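Local coordinates for protein multicopper oxidase (Uncultured bacterium, PDB 4E9X) that is a two-domain laccase-like multicopper oxidase, a trimer that probably oxidises substrates at a mononuclear copper and reduces dioxygen at copper clusters between its subunits, at residues V64-T69 with Y91-D96; H206-L211 with V239-D244. All blocks are in the same frame, centred on the assembly; numbering follows the deposited sequence.

In the fold
Each contact ties a loop running on from copper-binding histidines to a strand in one of the two cupredoxin-like domains, contact 1 in the first and contact 2 in the second. Their centres lie about 34 Å apart within the chain and they share no strand. Contact 1, between 64-69 and 91-96, is partly buried: one apolar pair lies at its inner end, and water does the polar joining across it. Contact 2, between 206-211 and 239-244, is buried, with direct backbone hydrogen bonds between neighbouring strands and a single bridging water. Both reach subunit interfaces, where His65 of one chain meets Asp209 of another, so the trimer brings together elements that are distant within one chain.

Contact 1 of 2, residues V64-T69 with Y91-D96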
loop_
_atom_site.group_PDB
_atom_site.type_symbol
_atom_site.label_atom_id
_atom_site.label_comp_id
_atom_site.label_asym_id
_atom_site.label_seq_id
_atom_site.Cartn_x
_atom_site.Cartn_y
_atom_site.Cartn_z
ATOM N N VAL A 64 7.027 -1.828 -21.422
ATOM C CA VAL A 64 7.818 -1.854 -22.656
ATOM C C VAL A 64 8.606 -0.586 -22.741
ATOM O O VAL A 64 8.067 0.531 -22.623
ATOM C CB VAL A 64 6.855 -1.975 -23.878
ATOM C CG1 VAL A 64 7.574 -1.810 -25.204
ATOM C CG2 VAL A 64 6.148 -3.344 -23.817
ATOM N N HIS A 65 9.931 -0.672 -22.886
ATOM C CA HIS A 65 10.678 0.582 -22.834
ATOM C C HIS A 65 10.462 1.489 -24.023
ATOM O O HIS A 65 10.702 2.697 -23.905
ATOM C CB HIS A 65 12.181 0.212 -22.828
ATOM C CG HIS A 65 12.646 -0.420 -21.562
ATOM N ND1 HIS A 65 13.878 -1.071 -21.442
ATOM C CD2 HIS A 65 12.063 -0.428 -20.350
ATOM C CE1 HIS A 65 14.010 -1.473 -20.208
ATOM N NE2 HIS A 65 12.937 -1.109 -19.512
ATOM N N GLN A 66 10.077 0.915 -25.165
ATOM C CA GLN A 66 9.965 1.677 -26.412
ATOM C C GLN A 66 11.300 2.317 -26.771
ATOM O O GLN A 66 11.382 3.487 -27.051
ATOM C CB GLN A 66 8.877 2.772 -26.333
ATOM C CG GLN A 66 7.516 2.174 -25.969
ATOM C CD GLN A 66 6.852 1.400 -27.117
ATOM O OE1 GLN A 66 7.340 1.328 -28.235
ATOM N NE2 GLN A 66 5.720 0.793 -26.764
ATOM N N LYS A 67 12.345 1.505 -26.754
ATOM C CA LYS A 67 13.703 1.932 -27.043
ATOM C C LYS A 67 13.772 2.379 -28.501
ATOM O O LYS A 67 13.723 1.537 -29.413
ATOM C CB LYS A 67 14.691 0.799 -26.760
ATOM C CG LYS A 67 16.160 1.089 -26.798
ATOM C CD LYS A 67 16.579 2.322 -26.003
ATOM C CE LYS A 67 17.820 2.123 -25.152
ATOM N NZ LYS A 67 17.473 1.456 -23.846
ATOM N N GLY A 68 13.861 3.684 -28.706
ATOM C CA GLY A 68 13.924 4.301 -30.012
ATOM C C GLY A 68 12.571 4.254 -30.707
ATOM O O GLY A 68 12.483 4.504 -31.907
ATOM N N THR A 69 11.535 3.904 -29.978
ATOM C CA THR A 69 10.191 3.787 -30.568
ATOM C C THR A 69 9.164 4.536 -29.709
ATOM O O THR A 69 7.994 4.094 -29.643
ATOM C CB THR A 69 9.709 2.344 -30.796
ATOM O OG1 THR A 69 9.665 1.629 -29.568
ATOM C CG2 THR A 69 10.737 1.621 -31.654
ATOM N N TYR A 91 0.960 0.045 -33.734
ATOM C CA TYR A 91 2.058 0.091 -32.766
ATOM C C TYR A 91 3.185 -0.839 -33.225
ATOM O O TYR A 91 2.832 -1.957 -33.609
ATOM C CB TYR A 91 1.590 -0.345 -31.364
ATOM C CG TYR A 91 0.562 0.665 -30.848
ATOM C CD1 TYR A 91 1.006 1.835 -30.254
ATOM C CD2 TYR A 91 -0.821 0.472 -30.990
ATOM C CE1 TYR A 91 0.150 2.814 -29.748
ATOM C CE2 TYR A 91 -1.704 1.427 -30.522
ATOM C CZ TYR A 91 -1.214 2.583 -29.916
ATOM O OH TYR A 91 -2.092 3.535 -29.475
ATOM N N LYS A 92 4.438 -0.405 -33.124
ATOM C CA LYS A 92 5.572 -1.299 -33.336
ATOM C C LYS A 92 6.637 -1.091 -32.252
ATOM O O LYS A 92 7.032 0.048 -31.959
ATOM C CB LYS A 92 6.214 -1.011 -34.712
ATOM C CG LYS A 92 5.243 -1.129 -35.856
ATOM C CD LYS A 92 6.006 -1.045 -37.185
ATOM C CE LYS A 92 5.076 -1.422 -38.355
ATOM N NZ LYS A 92 5.748 -1.439 -39.669
ATOM N N PHE A 93 7.069 -2.205 -31.632
ATOM C CA PHE A 93 8.113 -2.121 -30.615
ATOM C C PHE A 93 8.871 -3.416 -30.578
ATOM O O PHE A 93 8.313 -4.454 -30.964
ATOM C CB PHE A 93 7.554 -1.758 -29.226
ATOM C CG PHE A 93 6.468 -2.701 -28.739
ATOM C CD1 PHE A 93 6.784 -3.848 -28.014
ATOM C CD2 PHE A 93 5.150 -2.417 -29.024
ATOM C CE1 PHE A 93 5.752 -4.681 -27.603
ATOM C CE2 PHE A 93 4.130 -3.237 -28.605
ATOM C CZ PHE A 93 4.424 -4.396 -27.881
ATOM N N LYS A 94 10.107 -3.377 -30.103
ATOM C CA LYS A 94 10.827 -4.599 -29.825
ATOM C C LYS A 94 10.609 -4.941 -28.361
ATOM O O LYS A 94 10.674 -4.112 -27.462
ATOM C CB LYS A 94 12.339 -4.456 -30.083
ATOM C CG LYS A 94 13.222 -5.688 -29.847
ATOM C CD LYS A 94 14.656 -5.384 -30.188
ATOM C CE LYS A 94 14.863 -5.330 -31.686
ATOM N NZ LYS A 94 14.914 -6.715 -32.264
ATOM N N ALA A 95 10.367 -6.261 -28.136
ATOM C CA ALA A 95 10.142 -6.761 -26.802
ATOM C C ALA A 95 11.469 -7.032 -26.091
ATOM O O ALA A 95 11.760 -8.196 -25.787
ATOM C CB ALA A 95 9.320 -8.055 -26.922
ATOM N N ASP A 96 12.239 -5.987 -25.816
ATOM C CA ASP A 96 13.549 -6.188 -25.220
ATOM C C ASP A 96 13.437 -6.188 -23.711
ATOM O O ASP A 96 14.412 -6.535 -23.053
ATOM C CB ASP A 96 14.589 -5.183 -25.681
ATOM C CG ASP A 96 14.203 -3.748 -25.643
ATOM O OD1 ASP A 96 13.212 -3.354 -25.013
ATOM O OD2 ASP A 96 14.940 -2.958 -26.299
HETATM O O HOH W 1 10.684 -3.295 -24.188
HETATM O O HOH W 2 15.719 -1.201 -23.711
HETATM O O HOH W 3 11.524 -1.454 -26.370
HETATM O O HOH W 4 11.044 -0.794 -29.191
#
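Phe93 meets the loop 64-69 through two neighbours, Val64 and Gln66. CG1 of Val64 comes within 3.6 Å of CD1 of the Phe93 ring, and the two side chains cross at about a right angle; CG1 is carried there by its position anti to the backbone N (chi1 172°), while CG2 approaches CE1 of the same ring. Gln66 starts out pointing away from the strand, but its chain bends at chi2 and brings the amide back, so that OE1 lies 3.2 Å from Phe93 CB. The amide and ring planes stand 77° apart. Trp61 packs against the Phe93 ring too.

That amide is held in turn by Thr69, whose OG1 donates to Gln66 OE1 at 2.7 Å, in the carbonyl plane and on a lone pair. The bond spans the ends of a type II turn from Gln66 to Thr69, which the backbone closes as well, from Thr69 N to Gln66 O. Having given its proton to the amide, Thr69 OG1 takes one from a water at 2.8 Å, which accepts from Lys94 N at 2.9 Å.

Asp96 works through water as well. Two waters, one accepting from His65 N and the other from Lys67 N, have their protons probably shared among the acceptors around them, Asp96 OD1 included. Another lies in plane at the edge of the His65 ring, 2.9 Å from ND1, and accepts from Lys67 NZ. His65 NE2 bonds to Asp209 of the second subunit.

With no direct hydrogen bond between the segments, the polar side of the contact depends on ordered water.

Contact 2 of 2, residues H206-L211 with V239-D244; sequences HGHDML and VIIEAD. With CU (copper (II) ion), chain F.
The imidazole of His208 presents its edge to two carbonyl oxygens, both in the ring plane. ND1 donates to His206 O at 2.8 Å, nearly straight at 168°, using a lone pair of that carbonyl; at another part of the rim, CD2 lies 3.6 Å from Glu242 O. Ile241 CG2 approaches the ring obliquely at CD2, with the two side chains crossing at about a right angle. Phe249 sets its own ring roughly perpendicular to the imidazole and NE2 bonds to Tyr275, so both ring nitrogens have partners and the rotation of the ring is fixed. The second ring, His206, binds a copper ion through NE2 at 1.9 Å and stacks with His60 of the third subunit; among the ion's other ligands are His252 and His106 of that subunit.

Further along, 210-211 and 239-243 run antiparallel. Leu211 and Ile240 form a hydrogen-bonded pair, with Leu211 N reaching Ile240 O at 2.9 Å and Ile240 N returning to Leu211 O. On the opposite face from Leu211 and Ile240, Met210 packs against Val239 and Ile241. A chi1 of -70° lays its CG alongside Ile241 CG1, 3.7 Å away, so the two side chains run together, while CB rests against Val239 CB at 3.8 Å. Just before Met210, where the two chains part, one water spans the gap, donating to Asp209 O and accepting from Glu242 N.

His208 thus fixes the backbone carbonyl of a copper ligand, whereas Asp73 of the third subunit holds the ligand's imidazole through ND1; any effect of His208 on the copper would probably be indirect.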
loop_
_atom_site.group_PDB
_atom_site.type_symbol
_atom_site.label_atom_id
_atom_site.label_comp_id
_atom_site.label_asym_id
_atom_site.label_seq_id
_atom_site.Cartn_x
_atom_site.Cartn_y
_atom_site.Cartn_z
ATOM N N HIS A 206 -4.218 -19.292 1.339
ATOM C CA HIS A 206 -4.280 -20.244 2.450
ATOM C C HIS A 206 -3.438 -21.489 2.080
ATOM O O HIS A 206 -3.271 -21.825 0.901
ATOM C CB HIS A 206 -5.719 -20.680 2.725
ATOM C CG HIS A 206 -6.614 -19.614 3.304
ATOM N ND1 HIS A 206 -7.568 -19.969 4.255
ATOM C CD2 HIS A 206 -6.731 -18.301 3.155
ATOM C CE1 HIS A 206 -8.268 -18.847 4.610
ATOM N NE2 HIS A 206 -7.736 -17.814 3.946
ATOM N N GLY A 207 -2.958 -22.136 3.133
ATOM C CA GLY A 207 -2.330 -23.456 2.967
ATOM C C GLY A 207 -0.918 -23.449 2.474
ATOM O O GLY A 207 -0.290 -24.533 2.364
ATOM N N HIS A 208 -0.385 -22.281 2.055
ATOM C CA HIS A 208 0.879 -22.200 1.317
ATOM C C HIS A 208 1.496 -20.837 1.541
ATOM O O HIS A 208 0.833 -19.832 1.677
ATOM C CB HIS A 208 0.621 -22.266 -0.213
ATOM C CG HIS A 208 -0.153 -23.485 -0.668
ATOM N ND1 HIS A 208 -1.523 -23.572 -0.481
ATOM C CD2 HIS A 208 0.245 -24.664 -1.248
ATOM C CE1 HIS A 208 -1.916 -24.766 -0.922
ATOM N NE2 HIS A 208 -0.874 -25.422 -1.402
ATOM N N ASP A 209 2.837 -20.810 1.542
ATOM C CA ASP A 209 3.549 -19.552 1.322
ATOM C C ASP A 209 3.840 -19.384 -0.170
ATOM O O ASP A 209 3.927 -20.340 -0.921
ATOM C CB ASP A 209 4.855 -19.586 2.131
ATOM C CG ASP A 209 4.546 -19.497 3.608
ATOM O OD1 ASP A 209 3.764 -18.582 3.994
ATOM O OD2 ASP A 209 5.068 -20.314 4.365
ATOM N N MET A 210 3.981 -18.118 -0.547
ATOM C CA MET A 210 4.368 -17.742 -1.879
ATOM C C MET A 210 5.822 -17.255 -1.849
ATOM O O MET A 210 6.228 -16.462 -0.990
ATOM C CB MET A 210 3.523 -16.559 -2.365
ATOM C CG MET A 210 2.067 -16.997 -2.623
ATOM S SD MET A 210 0.970 -15.589 -2.945
ATOM C CE MET A 210 0.657 -14.972 -1.288
ATOM N N LEU A 211 6.635 -17.693 -2.786
ATOM C CA LEU A 211 7.973 -17.148 -2.963
ATOM C C LEU A 211 7.873 -16.030 -3.997
ATOM O O LEU A 211 7.589 -16.318 -5.166
ATOM C CB LEU A 211 8.947 -18.223 -3.449
ATOM C CG LEU A 211 10.379 -17.694 -3.641
ATOM C CD1 LEU A 211 10.989 -17.220 -2.312
ATOM C CD2 LEU A 211 11.263 -18.763 -4.279
ATOM N N VAL A 239 4.999 -14.841 -8.251
ATOM C CA VAL A 239 5.342 -15.692 -7.121
ATOM C C VAL A 239 5.343 -17.150 -7.616
ATOM O O VAL A 239 4.837 -17.479 -8.692
ATOM C CB VAL A 239 4.333 -15.552 -5.963
ATOM C CG1 VAL A 239 4.215 -14.066 -5.543
ATOM C CG2 VAL A 239 2.956 -16.145 -6.319
ATOM N N ILE A 240 5.940 -18.013 -6.797
ATOM C CA ILE A 240 5.879 -19.472 -6.963
ATOM C C ILE A 240 5.208 -20.060 -5.733
ATOM O O ILE A 240 5.581 -19.744 -4.592
ATOM C CB ILE A 240 7.318 -20.058 -7.097
ATOM C CG1 ILE A 240 8.045 -19.522 -8.346
ATOM C CG2 ILE A 240 7.263 -21.573 -7.088
ATOM C CD1 ILE A 240 7.403 -20.031 -9.633
ATOM N N ILE A 241 4.248 -20.950 -5.983
ATOM C CA ILE A 241 3.697 -21.810 -4.937
ATOM C C ILE A 241 4.081 -23.244 -5.268
ATOM O O ILE A 241 3.825 -23.714 -6.379
ATOM C CB ILE A 241 2.169 -21.679 -4.806
ATOM C CG1 ILE A 241 1.825 -20.303 -4.206
ATOM C CG2 ILE A 241 1.613 -22.838 -3.972
ATOM C CD1 ILE A 241 0.340 -20.019 -4.094
ATOM N N GLU A 242 4.685 -23.941 -4.308
ATOM C CA GLU A 242 4.876 -25.392 -4.384
ATOM C C GLU A 242 3.587 -26.052 -3.961
ATOM O O GLU A 242 3.207 -25.905 -2.785
ATOM C CB GLU A 242 6.054 -25.862 -3.484
ATOM C CG GLU A 242 7.373 -25.126 -3.727
ATOM C CD GLU A 242 8.142 -25.637 -4.936
ATOM O OE1 GLU A 242 7.885 -26.764 -5.425
ATOM O OE2 GLU A 242 9.038 -24.898 -5.375
ATOM N N ALA A 243 2.918 -26.759 -4.869
ATOM C CA ALA A 243 1.644 -27.407 -4.483
ATOM C C ALA A 243 1.869 -28.742 -3.838
ATOM O O ALA A 243 1.701 -29.794 -4.428
ATOM C CB ALA A 243 0.762 -27.554 -5.742
ATOM N N ASP A 244 2.275 -28.685 -2.585
ATOM C CA ASP A 244 2.682 -29.932 -1.936
ATOM C C ASP A 244 1.816 -30.171 -0.706
ATOM O O ASP A 244 2.170 -30.948 0.193
ATOM C CB ASP A 244 4.144 -29.867 -1.590
ATOM C CG ASP A 244 4.515 -28.727 -0.651
ATOM O OD1 ASP A 244 3.651 -27.988 -0.122
ATOM O OD2 ASP A 244 5.761 -28.619 -0.450
HETATM CU CU CU F . -8.740 -16.170 4.130
HETATM O O HOH W 5 5.242 -22.655 -1.753
#